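Local coordinates for protein cytochrome P450 RhF (Acinetobacter radioresistens, PDB 6RO8) that probably acts as a heme-thiolate monooxygenase that inserts oxygen into its substrates, this chain being the heme domain of a longer protein, at residues A[139-142]-A[143-147]; A[169-172]-A[173-176]; A[76-79]-A[80-84]; A[116-119]-A[120-123]. All blocks are in the same frame, centred on the assembly; numbering follows the deposited sequence.

Contact 1. Residues A[139-142]-A[143-147]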
loop_
_atom_site.group_PDB
_atom_site.type_symbol
_atom_site.label_atom_id
_atom_site.label_comp_id
_atom_site.label_asym_id
_atom_site.label_seq_id
_atom_site.Cartn_x
_atom_site.Cartn_y
_atom_site.Cartn_z
ATOM N N GLU A 139 17.524 8.106 12.433
ATOM C CA GLU A 139 17.172 8.003 13.839
ATOM C C GLU A 139 15.888 7.219 14.015
ATOM O O GLU A 139 15.721 6.509 15.008
ATOM C CB GLU A 139 17.114 9.403 14.471
ATOM C CG GLU A 139 18.492 10.063 14.530
ATOM C CD GLU A 139 18.454 11.502 15.093
ATOM O OE1 GLU A 139 17.343 12.068 15.266
ATOM O OE2 GLU A 139 19.545 12.058 15.376
ATOM N N HIS A 140 14.994 7.298 13.041
ATOM C CA HIS A 140 13.816 6.445 13.081
ATOM C C HIS A 140 14.197 4.970 12.965
ATOM O O HIS A 140 13.566 4.105 13.595
ATOM C CB HIS A 140 12.830 6.874 11.987
ATOM C CG HIS A 140 12.003 8.063 12.370
ATOM N ND1 HIS A 140 12.360 9.359 12.061
ATOM C CD2 HIS A 140 10.852 8.150 13.079
ATOM C CE1 HIS A 140 11.448 10.189 12.536
ATOM N NE2 HIS A 140 10.524 9.481 13.163
ATOM N N GLN A 141 15.252 4.674 12.204
ATOM C CA GLN A 141 15.740 3.304 12.097
ATOM C C GLN A 141 16.151 2.751 13.464
ATOM O O GLN A 141 15.758 1.639 13.840
ATOM C CB GLN A 141 16.903 3.261 11.108
ATOM C CG GLN A 141 17.318 1.883 10.664
ATOM C CD GLN A 141 18.458 1.929 9.679
ATOM O OE1 GLN A 141 19.299 2.823 9.733
ATOM N NE2 GLN A 141 18.487 0.972 8.761
ATOM N N HIS A 142 16.937 3.519 14.227
ATOM C CA HIS A 142 17.257 3.133 15.599
ATOM C C HIS A 142 15.994 2.771 16.359
ATOM O O HIS A 142 15.957 1.781 17.099
ATOM C CB HIS A 142 17.990 4.271 16.320
ATOM C CG HIS A 142 18.341 3.965 17.750
ATOM N ND1 HIS A 142 18.319 2.687 18.275
ATOM C CD2 HIS A 142 18.724 4.776 18.765
ATOM C CE1 HIS A 142 18.673 2.725 19.547
ATOM N NE2 HIS A 142 18.924 3.981 19.869
ATOM N N PHE A 143 14.942 3.576 16.179
ATOM C CA PHE A 143 13.704 3.378 16.925
ATOM C C PHE A 143 13.022 2.084 16.509
ATOM O O PHE A 143 12.546 1.321 17.363
ATOM C CB PHE A 143 12.802 4.590 16.702
ATOM C CG PHE A 143 11.456 4.492 17.333
ATOM C CD1 PHE A 143 11.296 4.639 18.687
ATOM C CD2 PHE A 143 10.332 4.301 16.554
ATOM C CE1 PHE A 143 10.036 4.570 19.256
ATOM C CE2 PHE A 143 9.075 4.234 17.118
ATOM C CZ PHE A 143 8.926 4.361 18.462
ATOM N N VAL A 144 12.974 1.818 15.199
ATOM C CA VAL A 144 12.455 0.548 14.710
ATOM C C VAL A 144 13.217 -0.613 15.333
ATOM O O VAL A 144 12.618 -1.603 15.770
ATOM C CB VAL A 144 12.507 0.495 13.169
ATOM C CG1 VAL A 144 11.865 -0.775 12.674
ATOM C CG2 VAL A 144 11.767 1.683 12.564
ATOM N N ARG A 145 14.545 -0.513 15.405
ATOM C CA ARG A 145 15.315 -1.653 15.894
ATOM C C ARG A 145 15.055 -1.925 17.368
ATOM O O ARG A 145 15.013 -3.087 17.785
ATOM C CB ARG A 145 16.799 -1.444 15.649
ATOM C CG ARG A 145 17.535 -2.757 15.481
ATOM C CD ARG A 145 18.437 -2.677 14.275
ATOM N NE ARG A 145 19.005 -1.343 14.101
ATOM C CZ ARG A 145 19.583 -0.907 12.984
ATOM N NH1 ARG A 145 19.664 -1.700 11.919
ATOM N NH2 ARG A 145 20.078 0.327 12.933
ATOM N N GLU A 146 14.881 -0.878 18.176
ATOM C CA GLU A 146 14.522 -1.097 19.575
ATOM C C GLU A 146 13.179 -1.806 19.682
ATOM O O GLU A 146 13.019 -2.733 20.485
ATOM C CB GLU A 146 14.478 0.232 20.328
ATOM C CG GLU A 146 15.830 0.849 20.623
ATOM C CD GLU A 146 16.622 0.079 21.667
ATOM O OE1 GLU A 146 16.210 0.067 22.855
ATOM O OE2 GLU A 146 17.666 -0.508 21.301
ATOM N N LEU A 147 12.207 -1.395 18.865
ATOM C CA LEU A 147 10.875 -1.980 18.951
ATOM C C LEU A 147 10.914 -3.465 18.624
ATOM O O LEU A 147 10.351 -4.291 19.353
ATOM C CB LEU A 147 9.912 -1.244 18.009
ATOM C CG LEU A 147 9.468 0.154 18.442
ATOM C CD1 LEU A 147 8.414 0.686 17.495
ATOM C CD2 LEU A 147 8.940 0.113 19.867
#
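The amides of F143, V144, R145 and E146 reach back one turn to the carbonyls of E139, H140, Q141 and H142 in four successive alpha-helical bonds. V144 N to H140 O is 2.9 Å, F143 N to E139 O 3.3 Å. Q141 and R145 lie alongside each other. R145 bends at its second and third torsions, bringing NH2 within 3.9 Å of CG of Q141; this methylene covers one face of the guanidinium, whose plane is 28° from that of the amide. H142 and E146 run side by side, CE1 of the imidazole resting 3.6 Å from CG of E146, while the carboxylate makes its salt bridge with R149. This is helix 134-155, helix D of the P450 fold: exposed E139, H142 and R145 suit its solvent side, while Q141 borders helix 384-401 with its aliphatic part. V144, beta-branched and buried, lays CG2 3.2 Å from the carbonyl O of H140 and packs against helices 170-179 and 384-401. F143 stacks with H178, and L147 CG lies 4.2 Å above one face of its ring, offset toward the rim. ND1 of buried H140 is hydrogen-bonded to the carbonyl of N136, and its ring meets F179 edge-to-face.

Contact 2. Residues A[169-172]-A[173-176]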
loop_
_atom_site.group_PDB
_atom_site.type_symbol
_atom_site.label_atom_id
_atom_site.label_comp_id
_atom_site.label_asym_id
_atom_site.label_seq_id
_atom_site.Cartn_x
_atom_site.Cartn_y
_atom_site.Cartn_z
ATOM N N TRP A 169 1.755 -5.742 12.561
ATOM C CA TRP A 169 0.978 -4.519 12.376
ATOM C C TRP A 169 1.267 -3.462 13.439
ATOM O O TRP A 169 1.220 -2.260 13.148
ATOM C CB TRP A 169 -0.527 -4.823 12.337
ATOM C CG TRP A 169 -1.186 -5.047 13.649
ATOM C CD1 TRP A 169 -1.423 -6.248 14.251
ATOM C CD2 TRP A 169 -1.738 -4.046 14.519
ATOM N NE1 TRP A 169 -2.074 -6.061 15.453
ATOM C CE2 TRP A 169 -2.274 -4.718 15.642
ATOM C CE3 TRP A 169 -1.819 -2.647 14.464
ATOM C CZ2 TRP A 169 -2.881 -4.039 16.697
ATOM C CZ3 TRP A 169 -2.419 -1.980 15.507
ATOM C CH2 TRP A 169 -2.942 -2.673 16.611
ATOM N N GLU A 170 1.616 -3.879 14.649
ATOM C CA GLU A 170 1.726 -2.922 15.739
ATOM C C GLU A 170 2.961 -2.037 15.590
ATOM O O GLU A 170 2.900 -0.829 15.842
ATOM C CB GLU A 170 1.754 -3.686 17.047
ATOM C CG GLU A 170 1.136 -3.015 18.218
ATOM C CD GLU A 170 1.453 -3.810 19.445
ATOM O OE1 GLU A 170 1.474 -5.057 19.320
ATOM O OE2 GLU A 170 1.738 -3.206 20.501
ATOM N N ILE A 171 4.090 -2.608 15.183
ATOM C CA ILE A 171 5.325 -1.832 15.094
ATOM C C ILE A 171 5.249 -0.812 13.957
ATOM O O ILE A 171 5.529 0.371 14.197
ATOM C CB ILE A 171 6.549 -2.754 14.968
ATOM C CG1 ILE A 171 6.917 -3.299 16.349
ATOM C CG2 ILE A 171 7.731 -2.013 14.361
ATOM C CD1 ILE A 171 8.038 -4.324 16.335
ATOM N N PRO A 172 4.880 -1.188 12.719
ATOM C CA PRO A 172 4.755 -0.157 11.675
ATOM C C PRO A 172 3.815 0.955 12.073
ATOM O O PRO A 172 4.099 2.125 11.786
ATOM C CB PRO A 172 4.227 -0.939 10.464
ATOM C CG PRO A 172 4.644 -2.316 10.720
ATOM C CD PRO A 172 4.505 -2.507 12.193
ATOM N N LEU A 173 2.710 0.615 12.752
ATOM C CA LEU A 173 1.802 1.631 13.273
ATOM C C LEU A 173 2.533 2.590 14.207
ATOM O O LEU A 173 2.505 3.810 14.008
ATOM C CB LEU A 173 0.637 0.967 13.998
ATOM C CG LEU A 173 -0.336 1.967 14.642
ATOM C CD1 LEU A 173 -0.857 2.951 13.590
ATOM C CD2 LEU A 173 -1.510 1.273 15.345
ATOM N N MET A 174 3.211 2.052 15.225
ATOM C CA MET A 174 3.932 2.899 16.168
ATOM C C MET A 174 4.977 3.759 15.471
ATOM O O MET A 174 5.107 4.954 15.761
ATOM C CB MET A 174 4.599 2.038 17.225
ATOM C CG MET A 174 3.759 1.783 18.420
ATOM S SD MET A 174 4.664 0.561 19.355
ATOM C CE MET A 174 3.942 -0.952 18.725
ATOM N N VAL A 175 5.755 3.161 14.575
ATOM C CA VAL A 175 6.744 3.922 13.821
ATOM C C VAL A 175 6.062 5.082 13.094
ATOM O O VAL A 175 6.506 6.243 13.170
ATOM C CB VAL A 175 7.500 2.981 12.863
ATOM C CG1 VAL A 175 8.370 3.753 11.902
ATOM C CG2 VAL A 175 8.337 1.969 13.680
ATOM N N ALA A 176 4.930 4.793 12.435
ATOM C CA ALA A 176 4.203 5.824 11.694
ATOM C C ALA A 176 3.799 6.985 12.598
ATOM O O ALA A 176 4.137 8.146 12.330
ATOM C CB ALA A 176 2.974 5.216 11.018
#
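W169 and L173, one helical turn apart, point the same way, and the methyl CD2 of L173 comes up to the indole edge near its plane, 3.4 Å from CZ3. Next to them, E170 and M174 meet through the terminal methyl: CE of M174 lies 3.5 Å from CG of E170 and also close to the carbonyl O of E170, because the thioether chain bends at chi3 (-93°) and folds back over the preceding turn. On a third flank the CG2 methyls of I171 and V175 touch at 4.1 Å. Beneath these pairs run the backbone bonds of the turn, among them V175 N to I171 O, 2.8 Å and almost straight at 177°. P172, which has no amide hydrogen to donate, is well suited to the first turn of a helix. That helix, 170-179, corresponds to helix E of the P450 helical core; hence the mostly apolar residues, with I171 and V175 meeting helix 134-155, and I171, P172 and V175 meeting helix 384-401. The indole is positioned from several sides. CB of E170 sits 4.3 Å above the centre of one face, R191 makes a cation-pi contact, and NE1 is hydrogen-bonded to Q165. E170 sends its carboxylate to a salt bridge with K151. Small A176 lets the helix approach A271 and H272, in the break between helices 257-270 and 273-288.

Contact 3. Residues A[76-79]-A[80-84]. With HEM (protoporphyrin IX containing Fe), chain B.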
loop_
_atom_site.group_PDB
_atom_site.type_symbol
_atom_site.label_atom_id
_atom_site.label_comp_id
_atom_site.label_asym_id
_atom_site.label_seq_id
_atom_site.Cartn_x
_atom_site.Cartn_y
_atom_site.Cartn_z
ATOM N N PHE A 76 2.173 5.609 -15.538
ATOM C CA PHE A 76 2.736 6.294 -14.375
ATOM C C PHE A 76 3.543 7.519 -14.788
ATOM O O PHE A 76 3.530 8.545 -14.095
ATOM C CB PHE A 76 3.632 5.350 -13.588
ATOM C CG PHE A 76 2.943 4.613 -12.496
ATOM C CD1 PHE A 76 2.238 5.294 -11.517
ATOM C CD2 PHE A 76 3.030 3.225 -12.419
ATOM C CE1 PHE A 76 1.604 4.602 -10.480
ATOM C CE2 PHE A 76 2.410 2.529 -11.380
ATOM C CZ PHE A 76 1.693 3.222 -10.415
ATOM N N ARG A 77 4.254 7.428 -15.918
ATOM C CA ARG A 77 5.203 8.457 -16.329
ATOM C C ARG A 77 4.523 9.754 -16.781
ATOM O O ARG A 77 5.155 10.813 -16.751
ATOM C CB ARG A 77 6.089 7.891 -17.440
ATOM C CG ARG A 77 7.223 8.797 -17.879
ATOM C CD ARG A 77 8.357 8.025 -18.554
ATOM N NE ARG A 77 7.892 6.832 -19.254
ATOM C CZ ARG A 77 8.667 5.794 -19.562
ATOM N NH1 ARG A 77 9.953 5.802 -19.230
ATOM N NH2 ARG A 77 8.156 4.750 -20.206
ATOM N N ASP A 78 3.250 9.706 -17.175
ATOM C CA ASP A 78 2.521 10.859 -17.703
ATOM C C ASP A 78 1.360 11.184 -16.772
ATOM O O ASP A 78 0.252 10.644 -16.929
ATOM C CB ASP A 78 2.038 10.567 -19.125
ATOM C CG ASP A 78 1.268 11.727 -19.752
ATOM O OD1 ASP A 78 1.038 12.745 -19.074
ATOM O OD2 ASP A 78 0.885 11.611 -20.939
ATOM N N PRO A 79 1.556 12.072 -15.798
ATOM C CA PRO A 79 0.472 12.410 -14.872
ATOM C C PRO A 79 -0.405 13.558 -15.331
ATOM O O PRO A 79 -1.337 13.919 -14.606
ATOM C CB PRO A 79 1.233 12.793 -13.593
ATOM C CG PRO A 79 2.502 13.376 -14.087
ATOM C CD PRO A 79 2.812 12.748 -15.433
ATOM N N ILE A 80 -0.129 14.159 -16.485
ATOM C CA ILE A 80 -1.081 15.125 -17.013
ATOM C C ILE A 80 -2.202 14.401 -17.757
ATOM O O ILE A 80 -3.385 14.591 -17.452
ATOM C CB ILE A 80 -0.363 16.193 -17.873
ATOM C CG1 ILE A 80 0.580 15.566 -18.898
ATOM C CG2 ILE A 80 0.480 17.104 -16.971
ATOM C CD1 ILE A 80 0.537 16.196 -20.303
ATOM N N THR A 81 -1.850 13.490 -18.668
ATOM C CA THR A 81 -2.862 12.652 -19.312
ATOM C C THR A 81 -3.555 11.738 -18.309
ATOM O O THR A 81 -4.789 11.695 -18.242
ATOM C CB THR A 81 -2.230 11.808 -20.410
ATOM O OG1 THR A 81 -1.245 12.591 -21.091
ATOM C CG2 THR A 81 -3.300 11.364 -21.397
ATOM N N PHE A 82 -2.776 10.978 -17.541
ATOM C CA PHE A 82 -3.309 10.006 -16.590
ATOM C C PHE A 82 -3.115 10.565 -15.192
ATOM O O PHE A 82 -2.012 10.524 -14.642
ATOM C CB PHE A 82 -2.629 8.658 -16.771
ATOM C CG PHE A 82 -2.496 8.270 -18.193
ATOM C CD1 PHE A 82 -3.610 7.888 -18.915
ATOM C CD2 PHE A 82 -1.272 8.335 -18.827
ATOM C CE1 PHE A 82 -3.503 7.551 -20.233
ATOM C CE2 PHE A 82 -1.162 7.998 -20.145
ATOM C CZ PHE A 82 -2.285 7.606 -20.853
ATOM N N SER A 83 -4.187 11.083 -14.619
ATOM C CA SER A 83 -4.083 11.783 -13.355
ATOM C C SER A 83 -4.472 10.877 -12.193
ATOM O O SER A 83 -5.219 9.903 -12.338
ATOM C CB SER A 83 -4.961 13.030 -13.351
ATOM O OG SER A 83 -6.183 12.796 -12.669
ATOM N N ALA A 84 -3.966 11.242 -11.026
ATOM C CA ALA A 84 -4.115 10.488 -9.800
ATOM C C ALA A 84 -5.402 10.799 -9.060
ATOM O O ALA A 84 -5.586 10.290 -7.951
ATOM C CB ALA A 84 -2.922 10.771 -8.882
HETATM C CHA HEM B . 2.768 7.033 -2.810
HETATM C CHB HEM B . 3.123 2.227 -2.126
HETATM C CHC HEM B . 4.765 2.896 2.416
HETATM C CHD HEM B . 3.940 7.650 1.842
HETATM C C1A HEM B . 2.698 5.674 -3.031
HETATM C C2A HEM B . 2.224 5.004 -4.228
HETATM C C3A HEM B . 2.321 3.692 -4.039
HETATM C C4A HEM B . 2.855 3.456 -2.709
HETATM C CMA HEM B . 1.921 2.622 -5.076
HETATM C CAA HEM B . 1.707 5.685 -5.516
HETATM C CBA HEM B . 2.859 5.702 -6.501
HETATM C CGA HEM B . 2.493 6.425 -7.769
HETATM O O1A HEM B . 1.331 6.883 -7.896
HETATM O O2A HEM B . 3.379 6.538 -8.648
HETATM C C1B HEM B . 3.676 1.996 -0.889
HETATM C C2B HEM B . 4.145 0.713 -0.401
HETATM C C3B HEM B . 4.588 0.892 0.867
HETATM C C4B HEM B . 4.419 2.298 1.213
HETATM C CMB HEM B . 4.104 -0.590 -1.245
HETATM C CAB HEM B . 5.215 -0.122 1.851
HETATM C CBB HEM B . 5.617 -1.354 1.539
HETATM C C1C HEM B . 4.686 4.248 2.669
HETATM C C2C HEM B . 5.023 4.942 3.900
HETATM C C3C HEM B . 4.787 6.261 3.707
HETATM C C4C HEM B . 4.302 6.435 2.367
HETATM C CMC HEM B . 5.560 4.239 5.165
HETATM C CAC HEM B . 4.955 7.489 4.643
HETATM C CBC HEM B . 5.367 7.383 5.907
HETATM C C1D HEM B . 3.530 7.905 0.557
HETATM C C2D HEM B . 3.182 9.202 0.025
HETATM C C3D HEM B . 2.870 9.042 -1.256
HETATM C C4D HEM B . 3.003 7.629 -1.592
HETATM C CMD HEM B . 3.167 10.542 0.791
HETATM C CAD HEM B . 2.413 10.188 -2.187
HETATM C CBD HEM B . 3.586 10.884 -2.862
HETATM C CGD HEM B . 3.081 11.642 -4.070
HETATM O O1D HEM B . 1.858 11.611 -4.320
HETATM O O2D HEM B . 3.890 12.270 -4.797
HETATM N NA HEM B . 3.059 4.697 -2.126
HETATM N NB HEM B . 3.858 2.932 0.119
HETATM N NC HEM B . 4.248 5.199 1.764
HETATM N ND HEM B . 3.413 6.969 -0.459
HETATM FE FE HEM B . 3.662 4.952 -0.144
HETATM O O HOH W 1 1.439 4.927 0.454
#
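The phenyl ring of F82 lies beside D78, with CD2 4.0 Å from D78 CB, while CB of T81 stands over the centre of one ring face, 3.9 Å above its plane. The side chain also touches V324, V330 and L341, which suits phenylalanine, and the heme-binding R322. The other phenyl, F76, belongs to the heme pocket: its CE1 is 3.2 Å from O2A of a heme propionate. The segment is the tight connection from helix 69-77 to strand 82-83, an outer strand of the mixed P450 beta sheet that pairs with strand 320-324. D78 organises the turn. With CG anti to the backbone N (chi1 -180°), its carboxylate swings over the following residues, where OD1 accepts T81 N at 3.0 Å and also I80 N, the latter a weak bond of the Asx-turn kind, although the modelled place of OD1 is less sure. T81 OG1 donates to D78 OD2, at a modelled separation too short to be taken literally. Aspartate is apt here because its short side chain can return to amides two and three positions ahead. The backbone closes the same loop, F82 N bonding D78 O at 3.1 Å with a 151° angle. P79, beyond the end of helix 69-77, has no amide hydrogen to offer, and its CA makes a C-H...O contact of 3.1 Å with the carbonyl O of F82.

Contact 4. Residues A[116-119]-A[120-123]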
loop_
_atom_site.group_PDB
_atom_site.type_symbol
_atom_site.label_atom_id
_atom_site.label_comp_id
_atom_site.label_asym_id
_atom_site.label_seq_id
_atom_site.Cartn_x
_atom_site.Cartn_y
_atom_site.Cartn_z
ATOM N N GLU A 116 -3.415 14.145 -5.567
ATOM C CA GLU A 116 -3.412 15.513 -6.056
ATOM C C GLU A 116 -2.872 15.539 -7.474
ATOM O O GLU A 116 -2.040 14.725 -7.866
ATOM C CB GLU A 116 -2.597 16.440 -5.159
ATOM C CG GLU A 116 -2.669 17.917 -5.578
ATOM C CD GLU A 116 -4.064 18.506 -5.490
ATOM O OE1 GLU A 116 -4.400 19.094 -4.445
ATOM O OE2 GLU A 116 -4.819 18.389 -6.474
ATOM N N ASP A 117 -3.373 16.477 -8.253
ATOM C CA ASP A 117 -3.360 16.297 -9.686
ATOM C C ASP A 117 -2.329 17.120 -10.420
ATOM O O ASP A 117 -2.021 16.811 -11.576
ATOM C CB ASP A 117 -4.731 16.653 -10.259
ATOM C CG ASP A 117 -5.098 15.766 -11.361
ATOM O OD1 ASP A 117 -4.443 15.872 -12.411
ATOM O OD2 ASP A 117 -5.992 14.926 -11.153
ATOM N N GLU A 118 -1.792 18.118 -9.792
ATOM C CA GLU A 118 -1.703 19.321 -10.584
ATOM C C GLU A 118 -0.428 19.454 -11.392
ATOM O O GLU A 118 0.465 18.597 -11.316
ATOM C CB GLU A 118 -1.849 20.526 -9.654
ATOM C CG GLU A 118 -2.532 21.760 -10.236
ATOM C CD GLU A 118 -3.994 21.844 -9.874
ATOM O OE1 GLU A 118 -4.836 21.991 -10.786
ATOM O OE2 GLU A 118 -4.302 21.729 -8.671
ATOM N N PRO A 119 -0.343 20.501 -12.211
ATOM C CA PRO A 119 0.921 21.224 -12.326
ATOM C C PRO A 119 1.336 21.696 -10.942
ATOM O O PRO A 119 0.524 22.219 -10.168
ATOM C CB PRO A 119 0.596 22.393 -13.267
ATOM C CG PRO A 119 -0.858 22.241 -13.649
ATOM C CD PRO A 119 -1.265 20.840 -13.306
ATOM N N VAL A 120 2.610 21.466 -10.634
ATOM C CA VAL A 120 3.229 21.603 -9.316
ATOM C C VAL A 120 2.332 21.586 -8.073
ATOM O O VAL A 120 2.848 21.268 -7.005
ATOM C CB VAL A 120 4.169 22.836 -9.295
ATOM C CG1 VAL A 120 5.248 22.685 -10.402
ATOM C CG2 VAL A 120 3.397 24.061 -9.520
ATOM N N HIS A 121 1.034 21.926 -8.116
ATOM C CA HIS A 121 0.327 21.913 -6.831
ATOM C C HIS A 121 0.521 20.572 -6.150
ATOM O O HIS A 121 0.646 20.478 -4.922
ATOM C CB HIS A 121 -1.169 22.210 -6.965
ATOM C CG HIS A 121 -1.506 23.541 -7.574
ATOM N ND1 HIS A 121 -0.559 24.479 -7.935
ATOM C CD2 HIS A 121 -2.715 24.104 -7.835
ATOM C CE1 HIS A 121 -1.173 25.530 -8.453
ATOM N NE2 HIS A 121 -2.479 25.342 -8.376
ATOM N N MET A 122 0.567 19.530 -6.968
ATOM C CA MET A 122 1.122 18.253 -6.559
ATOM C C MET A 122 2.620 18.373 -6.256
ATOM O O MET A 122 3.061 18.072 -5.141
ATOM C CB MET A 122 0.813 17.238 -7.661
ATOM C CG MET A 122 1.652 16.023 -7.795
ATOM S SD MET A 122 2.166 15.113 -6.341
ATOM C CE MET A 122 3.699 14.471 -6.977
ATOM N N GLU A 123 3.415 18.869 -7.209
ATOM C CA GLU A 123 4.858 18.970 -6.978
ATOM C C GLU A 123 5.231 20.095 -6.014
ATOM O O GLU A 123 6.115 19.915 -5.179
ATOM C CB GLU A 123 5.609 19.167 -8.293
ATOM C CG GLU A 123 5.897 17.897 -9.078
ATOM C CD GLU A 123 6.614 16.815 -8.286
ATOM O OE1 GLU A 123 7.129 17.088 -7.191
ATOM O OE2 GLU A 123 6.671 15.673 -8.772
HETATM O O HOH W 2 2.626 17.848 -10.334
#
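E118 leans across H121 from CB to carboxylate. The two CB atoms approach to 3.2 Å; CG then lies over one face of the imidazole, 3.4 Å from CD2 of H121, and CD, on the same side of the plane, is 3.3 Å from that CD2. The tip, OE2, comes to 3.0 Å from H121 CD2 but stays 4.1 Å from NE2, so the carboxylate meets the CD2 carbon and not a ring nitrogen. A bend at chi2 (98°) carries the carboxylate past the CD2 side of the ring, the two planes 60° apart. All this happens where the loop enters helix 121-127, helix C of the P450 fold, with V120 at the N-cap. P119 suits the loop just ahead of it, its ring limiting backbone freedom. M122 faces inward: its CB packs 3.5 Å from E118 N, and its flexible, apolar chain runs on to the heme and H379, while R126 of the same helix binds the heme. Water 2 donates to E118 O and weakly accepts from E123 N. D117 OD2 accepts a hydrogen bond from S83 OG and forms a salt bridge with R111, and E116 OE1 forms one with R125. E116 OE2 receives D117 N at 3.0 Å through its anti lone pair.

In the fold
Along the chain the order is contact 3, contact 4, contact 1, contact 2, and in space they form two pairs. Contacts 3 and 4, centres about 11 Å apart, are joined by a probable hydrogen bond of 2.6 Å from S83 OG to D117 OD2, tying the edge of the mixed sheet to the entrance of helix 121-127 on the propionate side of the heme. Contacts 1 and 2, also about 11 Å apart, lie on helices 134-155 and 170-179 and pack through V144 and V175. The pairs are separated by 29 to 36 Å between centres, so one frames the heme's polar edge and the other belongs to the helical core beyond it.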